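Long-range contacts in putative NAD(P)H nitroreductase MhqN (Bacillus subtilis, PDB 3BEM), which is a putative FMN-dependent NAD(P)H nitroreductase that works as a homodimer and may contribute to the breakdown of aromatic compounds: residues B[81-86]-B[191-196]; B[89-94]-B[186-191]; B[41-46]-B[152-157]. The protein carries 3 engineered substitutions. All coordinates share one frame; numbering follows the deposited sequence. Where two conformers were deposited one is given.

Contact 1 of 3, residues B[81-86]-B[191-196]. With FMN (flavin mononucleotide), chain G.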
loop_
_atom_site.group_PDB
_atom_site.type_symbol
_atom_site.label_atom_id
_atom_site.label_comp_id
_atom_site.label_asym_id
_atom_site.label_seq_id
_atom_site.Cartn_x
_atom_site.Cartn_y
_atom_site.Cartn_z
ATOM N N TYR B 81 -17.253 -16.445 4.620
ATOM C CA TYR B 81 -16.896 -17.822 4.350
ATOM C C TYR B 81 -15.601 -18.001 3.587
ATOM O O TYR B 81 -14.926 -19.036 3.729
ATOM C CB TYR B 81 -18.013 -18.464 3.559
ATOM C CG TYR B 81 -17.730 -19.904 3.253
ATOM C CD1 TYR B 81 -17.771 -20.855 4.252
ATOM C CD2 TYR B 81 -17.425 -20.310 1.949
ATOM C CE1 TYR B 81 -17.482 -22.191 3.979
ATOM C CE2 TYR B 81 -17.128 -21.626 1.675
ATOM C CZ TYR B 81 -17.163 -22.554 2.694
ATOM O OH TYR B 81 -16.912 -23.875 2.397
ATOM N N LYS B 82 -15.196 -16.991 2.825
ATOM C CA LYS B 82 -13.908 -17.090 2.121
ATOM C C LYS B 82 -12.685 -17.343 3.043
ATOM O O LYS B 82 -11.693 -17.887 2.582
ATOM C CB LYS B 82 -13.712 -15.889 1.160
ATOM C CG LYS B 82 -13.469 -14.599 1.833
ATOM C CD LYS B 82 -13.366 -13.413 0.786
ATOM C CE LYS B 82 -14.683 -12.900 0.396
ATOM N NZ LYS B 82 -14.457 -11.993 -0.715
ATOM N N VAL B 83 -12.756 -16.983 4.329
ATOM C CA VAL B 83 -11.701 -17.347 5.274
ATOM C C VAL B 83 -11.556 -18.879 5.351
ATOM O O VAL B 83 -10.434 -19.398 5.441
ATOM C CB VAL B 83 -11.927 -16.723 6.679
ATOM C CG1 VAL B 83 -11.112 -17.417 7.738
ATOM C CG2 VAL B 83 -11.583 -15.246 6.673
ATOM N N VAL B 84 -12.685 -19.586 5.296
ATOM C CA VAL B 84 -12.700 -21.073 5.340
ATOM C C VAL B 84 -12.257 -21.717 4.023
ATOM O O VAL B 84 -11.434 -22.639 4.028
ATOM C CB VAL B 84 -14.111 -21.555 5.791
ATOM C CG1 VAL B 84 -14.262 -23.097 5.739
ATOM C CG2 VAL B 84 -14.389 -21.004 7.194
ATOM N N SER B 85 -12.788 -21.231 2.903
ATOM C CA SER B 85 -12.520 -21.843 1.588
ATOM C C SER B 85 -11.122 -21.510 1.056
ATOM O O SER B 85 -10.603 -22.216 0.222
ATOM C CB SER B 85 -13.543 -21.412 0.563
ATOM O OG SER B 85 -13.573 -19.993 0.460
ATOM N N SER B 86 -10.557 -20.383 1.492
ATOM C CA SER B 86 -9.201 -20.003 1.097
ATOM C C SER B 86 -8.138 -21.052 1.341
ATOM O O SER B 86 -8.275 -21.923 2.213
ATOM C CB SER B 86 -8.754 -18.737 1.841
ATOM O OG SER B 86 -8.655 -18.933 3.241
HETATM N N MSE B 191 -6.504 -8.162 6.525
HETATM C CA MSE B 191 -6.515 -9.593 6.321
HETATM C C MSE B 191 -6.437 -9.817 4.800
HETATM O O MSE B 191 -6.995 -9.059 4.025
HETATM C CB MSE B 191 -7.792 -10.156 6.937
HETATM C CG MSE B 191 -7.993 -11.609 6.780
HETATM SE SE MSE B 191 -9.746 -12.075 7.637
HETATM C CE MSE B 191 -9.198 -11.563 9.395
ATOM N N ILE B 192 -5.719 -10.844 4.367
ATOM C CA ILE B 192 -5.690 -11.217 2.961
ATOM C C ILE B 192 -5.918 -12.692 2.863
ATOM O O ILE B 192 -5.128 -13.467 3.425
ATOM C CB ILE B 192 -4.346 -10.882 2.286
ATOM C CG1 ILE B 192 -4.030 -9.366 2.451
ATOM C CG2 ILE B 192 -4.379 -11.269 0.799
ATOM C CD1 ILE B 192 -2.604 -8.975 2.002
ATOM N N THR B 193 -6.950 -13.076 2.130
ATOM C CA THR B 193 -7.116 -14.481 1.766
ATOM C C THR B 193 -6.407 -14.738 0.466
ATOM O O THR B 193 -6.360 -13.875 -0.420
ATOM C CB THR B 193 -8.582 -14.916 1.680
ATOM O OG1 THR B 193 -9.364 -13.939 1.009
ATOM C CG2 THR B 193 -9.140 -15.164 3.045
ATOM N N ILE B 194 -5.883 -15.962 0.313
ATOM C CA ILE B 194 -5.213 -16.378 -0.906
ATOM C C ILE B 194 -5.724 -17.765 -1.295
ATOM O O ILE B 194 -6.024 -18.596 -0.438
ATOM C CB ILE B 194 -3.662 -16.342 -0.736
ATOM C CG1 ILE B 194 -2.988 -16.652 -2.065
ATOM C CG2 ILE B 194 -3.199 -17.333 0.393
ATOM C CD1 ILE B 194 -1.508 -16.371 -2.056
ATOM N N GLY B 195 -5.847 -18.021 -2.603
ATOM C CA GLY B 195 -6.317 -19.266 -3.097
ATOM C C GLY B 195 -6.533 -19.218 -4.573
ATOM O O GLY B 195 -5.903 -18.415 -5.246
ATOM N N LYS B 196 -7.409 -20.091 -5.080
ATOM C CA LYS B 196 -7.743 -20.134 -6.514
ATOM C C LYS B 196 -9.236 -19.869 -6.614
ATOM O O LYS B 196 -10.057 -20.586 -5.989
ATOM C CB LYS B 196 -7.384 -21.467 -7.141
ATOM C CG LYS B 196 -5.884 -21.846 -7.075
ATOM C CD LYS B 196 -4.935 -20.910 -7.831
ATOM C CE LYS B 196 -3.447 -21.424 -7.762
ATOM N NZ LYS B 196 -3.131 -22.608 -8.575
HETATM N N1 FMN G . -13.677 -7.777 -0.009
HETATM C C2 FMN G . -14.451 -8.608 0.761
HETATM O O2 FMN G . -15.111 -9.470 0.170
HETATM N N3 FMN G . -14.473 -8.493 2.127
HETATM C C4 FMN G . -13.769 -7.502 2.792
HETATM O O4 FMN G . -13.739 -7.542 4.040
HETATM C C4A FMN G . -12.980 -6.659 2.011
HETATM N N5 FMN G . -12.258 -5.629 2.618
HETATM C C5A FMN G . -11.404 -4.887 1.824
HETATM C C6 FMN G . -10.583 -3.938 2.460
HETATM C C7 FMN G . -9.689 -3.183 1.693
HETATM C C7M FMN G . -8.613 -2.406 2.444
HETATM C C8 FMN G . -9.614 -3.336 0.316
HETATM C C8M FMN G . -8.387 -2.825 -0.434
HETATM C C9 FMN G . -10.463 -4.235 -0.330
HETATM C C9A FMN G . -11.327 -5.032 0.422
HETATM N N10 FMN G . -12.159 -5.984 -0.203
HETATM C C10 FMN G . -12.928 -6.803 0.612
HETATM C "C1'" FMN G . -12.201 -6.053 -1.689
HETATM C "C2'" FMN G . -12.874 -4.871 -2.394
HETATM O "O2'" FMN G . -14.280 -5.050 -2.328
HETATM C "C3'" FMN G . -12.396 -4.865 -3.839
HETATM O "O3'" FMN G . -10.965 -4.613 -3.821
HETATM C "C4'" FMN G . -13.152 -3.897 -4.752
HETATM O "O4'" FMN G . -14.539 -4.277 -4.819
HETATM C "C5'" FMN G . -12.520 -3.916 -6.171
HETATM O "O5'" FMN G . -12.519 -5.235 -6.766
HETATM P P FMN G . -11.280 -5.597 -7.721
HETATM O O1P FMN G . -11.290 -4.616 -8.848
HETATM O O2P FMN G . -10.156 -5.435 -6.762
HETATM O O3P FMN G . -11.504 -7.013 -8.186
#

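Contact 2 of 3, residues B[89-94]-B[186-191]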
loop_
_atom_site.group_PDB
_atom_site.type_symbol
_atom_site.label_atom_id
_atom_site.label_comp_id
_atom_site.label_asym_id
_atom_site.label_seq_id
_atom_site.Cartn_x
_atom_site.Cartn_y
_atom_site.Cartn_z
ATOM N N VAL B 89 -5.073 -17.823 5.092
ATOM C CA VAL B 89 -5.529 -16.505 5.547
ATOM C C VAL B 89 -4.326 -15.792 6.167
ATOM O O VAL B 89 -3.678 -16.381 7.031
ATOM C CB VAL B 89 -6.675 -16.557 6.588
ATOM C CG1 VAL B 89 -7.101 -15.075 6.867
ATOM C CG2 VAL B 89 -7.877 -17.361 6.112
ATOM N N LEU B 90 -3.947 -14.585 5.672
ATOM C CA LEU B 90 -2.825 -13.817 6.246
ATOM C C LEU B 90 -3.345 -12.643 7.014
ATOM O O LEU B 90 -4.288 -11.959 6.569
ATOM C CB LEU B 90 -1.921 -13.285 5.130
ATOM C CG LEU B 90 -1.119 -14.320 4.314
ATOM C CD1 LEU B 90 -1.958 -15.204 3.441
ATOM C CD2 LEU B 90 -0.157 -13.500 3.456
ATOM N N LEU B 91 -2.770 -12.406 8.186
ATOM C CA LEU B 91 -2.995 -11.176 8.910
ATOM C C LEU B 91 -1.795 -10.314 8.699
ATOM O O LEU B 91 -0.673 -10.707 8.986
ATOM C CB LEU B 91 -3.270 -11.461 10.392
ATOM C CG LEU B 91 -4.647 -12.089 10.687
ATOM C CD1 LEU B 91 -5.816 -11.176 10.179
ATOM C CD2 LEU B 91 -4.706 -13.575 10.168
ATOM N N VAL B 92 -2.039 -9.136 8.160
ATOM C CA VAL B 92 -0.998 -8.183 7.898
ATOM C C VAL B 92 -0.923 -7.242 9.100
ATOM O O VAL B 92 -1.845 -6.493 9.383
ATOM C CB VAL B 92 -1.260 -7.376 6.608
ATOM C CG1 VAL B 92 -0.023 -6.494 6.287
ATOM C CG2 VAL B 92 -1.653 -8.314 5.404
ATOM N N LEU B 93 0.200 -7.310 9.818
ATOM C CA LEU B 93 0.422 -6.551 11.023
ATOM C C LEU B 93 1.394 -5.408 10.756
ATOM O O LEU B 93 2.315 -5.537 9.962
ATOM C CB LEU B 93 1.043 -7.434 12.124
ATOM C CG LEU B 93 0.282 -8.706 12.464
ATOM C CD1 LEU B 93 0.965 -9.494 13.608
ATOM C CD2 LEU B 93 -1.235 -8.362 12.769
ATOM N N GLY B 94 1.176 -4.297 11.454
ATOM C CA GLY B 94 2.116 -3.212 11.479
ATOM C C GLY B 94 2.597 -2.943 12.892
ATOM O O GLY B 94 1.803 -2.730 13.805
ATOM N N PHE B 186 1.259 -4.532 17.865
ATOM C CA PHE B 186 0.922 -4.719 16.464
ATOM C C PHE B 186 -0.486 -4.289 16.178
ATOM O O PHE B 186 -1.407 -4.713 16.869
ATOM C CB PHE B 186 1.106 -6.173 16.067
ATOM C CG PHE B 186 2.518 -6.628 16.172
ATOM C CD1 PHE B 186 3.441 -6.289 15.212
ATOM C CD2 PHE B 186 2.915 -7.381 17.251
ATOM C CE1 PHE B 186 4.782 -6.681 15.344
ATOM C CE2 PHE B 186 4.227 -7.791 17.394
ATOM C CZ PHE B 186 5.161 -7.448 16.448
ATOM N N GLU B 187 -0.633 -3.426 15.185
ATOM C CA GLU B 187 -1.906 -3.151 14.580
ATOM C C GLU B 187 -2.262 -4.233 13.569
ATOM O O GLU B 187 -1.402 -4.599 12.770
ATOM C CB GLU B 187 -1.826 -1.780 13.933
ATOM C CG GLU B 187 -3.063 -1.295 13.270
ATOM C CD GLU B 187 -4.096 -0.749 14.210
ATOM O OE1 GLU B 187 -3.762 -0.408 15.384
ATOM O OE2 GLU B 187 -5.279 -0.722 13.752
ATOM N N VAL B 188 -3.496 -4.758 13.606
ATOM C CA VAL B 188 -3.962 -5.669 12.581
ATOM C C VAL B 188 -4.482 -4.811 11.406
ATOM O O VAL B 188 -5.597 -4.282 11.432
ATOM C CB VAL B 188 -5.026 -6.667 13.052
ATOM C CG1 VAL B 188 -5.313 -7.681 11.943
ATOM C CG2 VAL B 188 -4.599 -7.410 14.308
ATOM N N VAL B 189 -3.616 -4.592 10.430
ATOM C CA VAL B 189 -3.853 -3.609 9.372
ATOM C C VAL B 189 -4.828 -4.127 8.300
ATOM O O VAL B 189 -5.671 -3.394 7.843
ATOM C CB VAL B 189 -2.536 -3.146 8.772
ATOM C CG1 VAL B 189 -2.743 -2.225 7.493
ATOM C CG2 VAL B 189 -1.610 -2.511 9.899
HETATM N N MSE B 190 -4.717 -5.394 7.958
HETATM C CA MSE B 190 -5.639 -6.033 7.031
HETATM C C MSE B 190 -5.511 -7.520 7.103
HETATM O O MSE B 190 -4.582 -8.037 7.698
HETATM C CB MSE B 190 -5.477 -5.527 5.577
HETATM C CG MSE B 190 -4.405 -5.892 4.747
HETATM SE SE MSE B 190 -4.777 -4.984 2.938
HETATM C CE MSE B 190 -3.940 -3.402 3.589
HETATM N N MSE B 191 -6.504 -8.162 6.525
HETATM C CA MSE B 191 -6.515 -9.593 6.321
HETATM C C MSE B 191 -6.437 -9.817 4.800
HETATM O O MSE B 191 -6.995 -9.059 4.025
HETATM C CB MSE B 191 -7.792 -10.156 6.937
HETATM C CG MSE B 191 -7.993 -11.609 6.780
HETATM SE SE MSE B 191 -9.746 -12.075 7.637
HETATM C CE MSE B 191 -9.198 -11.563 9.395
#

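Contact 3 of 3, residues B[41-46]-B[152-157]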
loop_
_atom_site.group_PDB
_atom_site.type_symbol
_atom_site.label_atom_id
_atom_site.label_comp_id
_atom_site.label_asym_id
_atom_site.label_seq_id
_atom_site.Cartn_x
_atom_site.Cartn_y
_atom_site.Cartn_z
ATOM N N ASN B 41 6.818 -18.355 0.728
ATOM C CA ASN B 41 8.126 -17.777 0.939
ATOM C C ASN B 41 8.684 -17.077 -0.324
ATOM O O ASN B 41 9.259 -16.011 -0.241
ATOM C CB ASN B 41 9.094 -18.853 1.433
ATOM C CG ASN B 41 8.882 -19.226 2.905
ATOM O OD1 ASN B 41 8.302 -18.479 3.713
ATOM N ND2 ASN B 41 9.429 -20.387 3.271
ATOM N N GLU B 42 8.411 -17.596 -1.497
ATOM C CA GLU B 42 8.772 -16.907 -2.716
ATOM C C GLU B 42 8.107 -15.520 -2.876
ATOM O O GLU B 42 8.770 -14.556 -3.241
ATOM C CB GLU B 42 8.422 -17.774 -3.918
ATOM C CG GLU B 42 8.759 -17.107 -5.243
ATOM C CD GLU B 42 8.416 -17.945 -6.458
ATOM O OE1 GLU B 42 7.712 -18.970 -6.337
ATOM O OE2 GLU B 42 8.842 -17.555 -7.560
HETATM N N MSE B 43 6.838 -15.418 -2.506
HETATM C CA MSE B 43 6.147 -14.164 -2.528
HETATM C C MSE B 43 6.737 -13.211 -1.479
HETATM O O MSE B 43 6.934 -12.025 -1.734
HETATM C CB MSE B 43 4.634 -14.380 -2.301
HETATM C CG MSE B 43 4.039 -15.294 -3.291
HETATM SE SE MSE B 43 2.200 -15.699 -2.729
HETATM C CE MSE B 43 1.986 -17.352 -3.620
ATOM N N PHE B 44 7.050 -13.749 -0.290
ATOM C CA PHE B 44 7.557 -12.935 0.812
ATOM C C PHE B 44 8.976 -12.416 0.527
ATOM O O PHE B 44 9.357 -11.355 1.030
ATOM C CB PHE B 44 7.468 -13.677 2.127
ATOM C CG PHE B 44 6.076 -13.826 2.666
ATOM C CD1 PHE B 44 5.245 -12.727 2.825
ATOM C CD2 PHE B 44 5.607 -15.079 3.076
ATOM C CE1 PHE B 44 3.941 -12.870 3.346
ATOM C CE2 PHE B 44 4.310 -15.224 3.601
ATOM C CZ PHE B 44 3.520 -14.112 3.755
ATOM N N GLU B 45 9.759 -13.137 -0.295
ATOM C CA GLU B 45 11.071 -12.598 -0.718
ATOM C C GLU B 45 10.906 -11.289 -1.503
ATOM O O GLU B 45 11.742 -10.380 -1.402
ATOM C CB GLU B 45 11.842 -13.608 -1.539
ATOM C CG GLU B 45 12.365 -14.749 -0.739
ATOM C CD GLU B 45 13.560 -14.464 0.201
ATOM O OE1 GLU B 45 14.332 -13.523 -0.042
ATOM O OE2 GLU B 45 13.745 -15.233 1.183
ATOM N N LEU B 46 9.840 -11.193 -2.298
ATOM C CA LEU B 46 9.577 -9.951 -2.994
ATOM C C LEU B 46 9.054 -8.879 -2.054
ATOM O O LEU B 46 9.432 -7.719 -2.152
ATOM C CB LEU B 46 8.554 -10.159 -4.137
ATOM C CG LEU B 46 9.018 -11.099 -5.243
ATOM C CD1 LEU B 46 7.909 -11.192 -6.305
ATOM C CD2 LEU B 46 10.344 -10.703 -5.880
HETATM N N MSE B 152 0.120 -4.463 -0.683
HETATM C CA MSE B 152 -0.073 -4.344 -2.117
HETATM C C MSE B 152 0.989 -5.129 -2.878
HETATM O O MSE B 152 0.711 -5.805 -3.872
HETATM C CB MSE B 152 -0.073 -2.887 -2.535
HETATM C CG MSE B 152 -0.347 -2.635 -3.978
HETATM SE SE MSE B 152 -2.243 -2.839 -4.461
HETATM C CE MSE B 152 -2.247 -4.599 -5.265
HETATM N N MSE B 153 2.231 -5.040 -2.392
HETATM C CA MSE B 153 3.314 -5.828 -2.942
HETATM C C MSE B 153 3.022 -7.327 -2.802
HETATM O O MSE B 153 3.248 -8.104 -3.746
HETATM C CB MSE B 153 4.668 -5.454 -2.298
HETATM C CG MSE B 153 5.797 -6.309 -2.782
HETATM SE SE MSE B 153 6.344 -5.833 -4.515
HETATM C CE MSE B 153 7.540 -4.249 -4.060
ATOM N N PHE B 154 2.508 -7.740 -1.651
ATOM C CA PHE B 154 2.122 -9.169 -1.490
ATOM C C PHE B 154 1.111 -9.609 -2.562
ATOM O O PHE B 154 1.271 -10.647 -3.194
ATOM C CB PHE B 154 1.569 -9.481 -0.100
ATOM C CG PHE B 154 1.181 -10.947 0.039
ATOM C CD1 PHE B 154 2.155 -11.921 0.222
ATOM C CD2 PHE B 154 -0.116 -11.362 -0.229
ATOM C CE1 PHE B 154 1.817 -13.249 0.236
ATOM C CE2 PHE B 154 -0.449 -12.697 -0.226
ATOM C CZ PHE B 154 0.531 -13.638 0.013
HETATM N N MSE B 155 0.051 -8.839 -2.718
HETATM C CA MSE B 155 -1.012 -9.193 -3.648
HETATM C C MSE B 155 -0.500 -9.283 -5.105
HETATM O O MSE B 155 -0.921 -10.161 -5.831
HETATM C CB MSE B 155 -2.232 -8.272 -3.444
HETATM C CG MSE B 155 -2.871 -8.514 -2.136
HETATM SE SE MSE B 155 -4.535 -7.472 -2.090
HETATM C CE MSE B 155 -3.781 -5.779 -1.441
ATOM N N LEU B 156 0.355 -8.337 -5.542
ATOM C CA LEU B 156 0.924 -8.395 -6.893
ATOM C C LEU B 156 1.893 -9.578 -7.052
ATOM O O LEU B 156 1.893 -10.219 -8.106
ATOM C CB LEU B 156 1.579 -7.095 -7.275
ATOM C CG LEU B 156 0.532 -5.974 -7.534
ATOM C CD1 LEU B 156 1.293 -4.638 -7.448
ATOM C CD2 LEU B 156 -0.269 -6.181 -8.852
ATOM N N SER B 157 2.640 -9.898 -5.989
ATOM C CA SER B 157 3.483 -11.110 -5.996
ATOM C C SER B 157 2.640 -12.382 -6.167
ATOM O O SER B 157 2.944 -13.262 -6.948
ATOM C CB SER B 157 4.304 -11.189 -4.705
ATOM O OG SER B 157 5.154 -10.046 -4.545
#

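Contact 1 of 3, residues B[81-86]-B[191-196]
Thr-193 lays its methyl group against the short helix 82-85 and the residue that follows it, where CG2 lies 3.8 Å from the backbone O of Lys-82 and equally near CB of Ser-86. The methyl stands anti to its own carbonyl carbon, a setting that turns it to the helix while OG1 faces the lysine chain and makes a weak hydrogen bond to the backbone O of Cys-166 on the adjoining strand. Lys-82 crosses Thr-193 at about a right angle, CD passing OG1. The lysine chain then bends at chi3 (83°), and this bend carries NZ to the flavin, where it gives a 2.8 Å hydrogen bond to O2 of FMN; a second bond, to the backbone O of Ala-26, fixes the ammonium group from the protein side. At the far end of the helix, Ser-86 sets CB 3.6 Å from the backbone O of Ile-194. Its hydroxyl turns back instead, donating to the backbone O of Val-83 from above that carbonyl's plane at 2.9 Å. One turn away, Val-83 meets selenomethionine Met-191 crosswise, CG2 lying 3.8 Å from SE. Between the two segments the contact is made by packing, without a hydrogen bond. The arrangement belongs to the FMN pocket of the nitroreductase fold, where a lysine from a short helix beside the central sheet reaches the pyrimidine carbonyl of the flavin.

Contact 2 of 3, residues B[89-94]-B[186-191]
Val-92 pairs with both Val-189 and Met-190, forming a classic beta bulge between antiparallel neighbours of the central sheet. The hydrogen bonds centre on this irregularity. Val-92 O receives Val-189 N at 2.8 Å, nearly along the C=O axis, and also a weak bond from Met-190 N, while Val-92 N gives a straight bond (165°) to Met-190 O. Beyond the bulge, Gly-94 and Glu-187 exchange two backbone bonds; the carboxylate of Glu-187 turns away to a salt bridge with Arg-140. CA-H...O contacts supplement the ladder, among them Leu-93 CA to Glu-187 O at 3.2 Å.

Apolar packing occupies both faces. On the side of Leu-91 and Leu-93, Leu-93 runs alongside Val-188, with CD2 3.8 Å from Val-188 CG2, and crosses Phe-186 at about a right angle, its CD1 near CB and CG of the phenylalanine. An alanine in place of Leu-93 lacks both methyls, the one beside Val-188 CG2 and the one against Phe-186 CB and CG, and is likely to leave a gap between strand and ring. On the reverse face, Met-190 holds CG between its backbone N and carbonyl carbon (chi1 74°), beside Val-92, and its side chain also packs on Arg-145 of the second subunit. At the other end, Val-89 CG1 lies 3.6 Å from Met-191 CG.

Contact 3 of 3, residues B[41-46]-B[152-157]
Met-153, the first residue of 152-157 to meet helix 41-46, places CG 3.9 Å from the backbone O of Leu-46. Phe-154 follows and covers two successive residues of the other helix. Its CG stands opposite the backbone N, which sends the ring out towards Met-43 and Phe-44. Selenomethionine Met-43, its chain extended beyond CG, brings SE to 3.8 Å from Phe-154 CZ; the selenium approaches the ring obliquely, 48° off its normal, in a Met-aromatic contact. Phe-44 meets the same ring at CD1 and CE1, its own CE1 lying 3.7 Å from Phe-154 CD1. The two phenylalanine planes are inclined at 33° with centroids 5.3 Å apart, an oblique pair.

One turn on, Ser-157 stands where the backbones come nearest, its CA and that of Met-43 being 5.3 Å apart. Its CB packs on Met-43 CB, and OG lies 3.4 Å from Leu-46 CB, with Leu-46 CD1 on the same hydroxyl. This buried OG is satisfied within its own helix, donating to Met-153 O at 2.8 Å. That carbonyl also accepts Ser-157 N, and the two donors reach it from opposite faces of its plane. The small serine thus permits the close approach while keeping its polar atom paired. The axes of segments 41-46 and 152-157 come within 8.8 Å, at 134° between their N-to-C directions. Both lie over the central sheet: Phe-154 rests on Leu-90 of strand 88-95 and on Ile-192 and Ile-194 of strand 186-195, Phe-44 also meets Tyr-61 of strand 59-64, and the second subunit packs against Asn-41, Glu-45 and Leu-156.

How the contacts relate
From the N terminus, helix 37-47 comes first and waits for helix 136-161, so contact 3 closes a loop that takes in helix 82-85 and strand 88-95. Those two elements, consecutive in the chain, later find strand 186-195: contact 2 pairs it with strand 88-95, and contact 1 sets helix 82-85 against its continuation. Contact 2 therefore nests within contact 1, sharing Met-191, whereas contact 3 crosses both. Leu-90 and Ile-192, joined by a probable backbone hydrogen bond, link contacts 1 and 2. Ile-194 packs on Met-43 and Leu-90 on Phe-44, tying the flavin-side helix, the sheet and the helix pair at the dimer interface into one core.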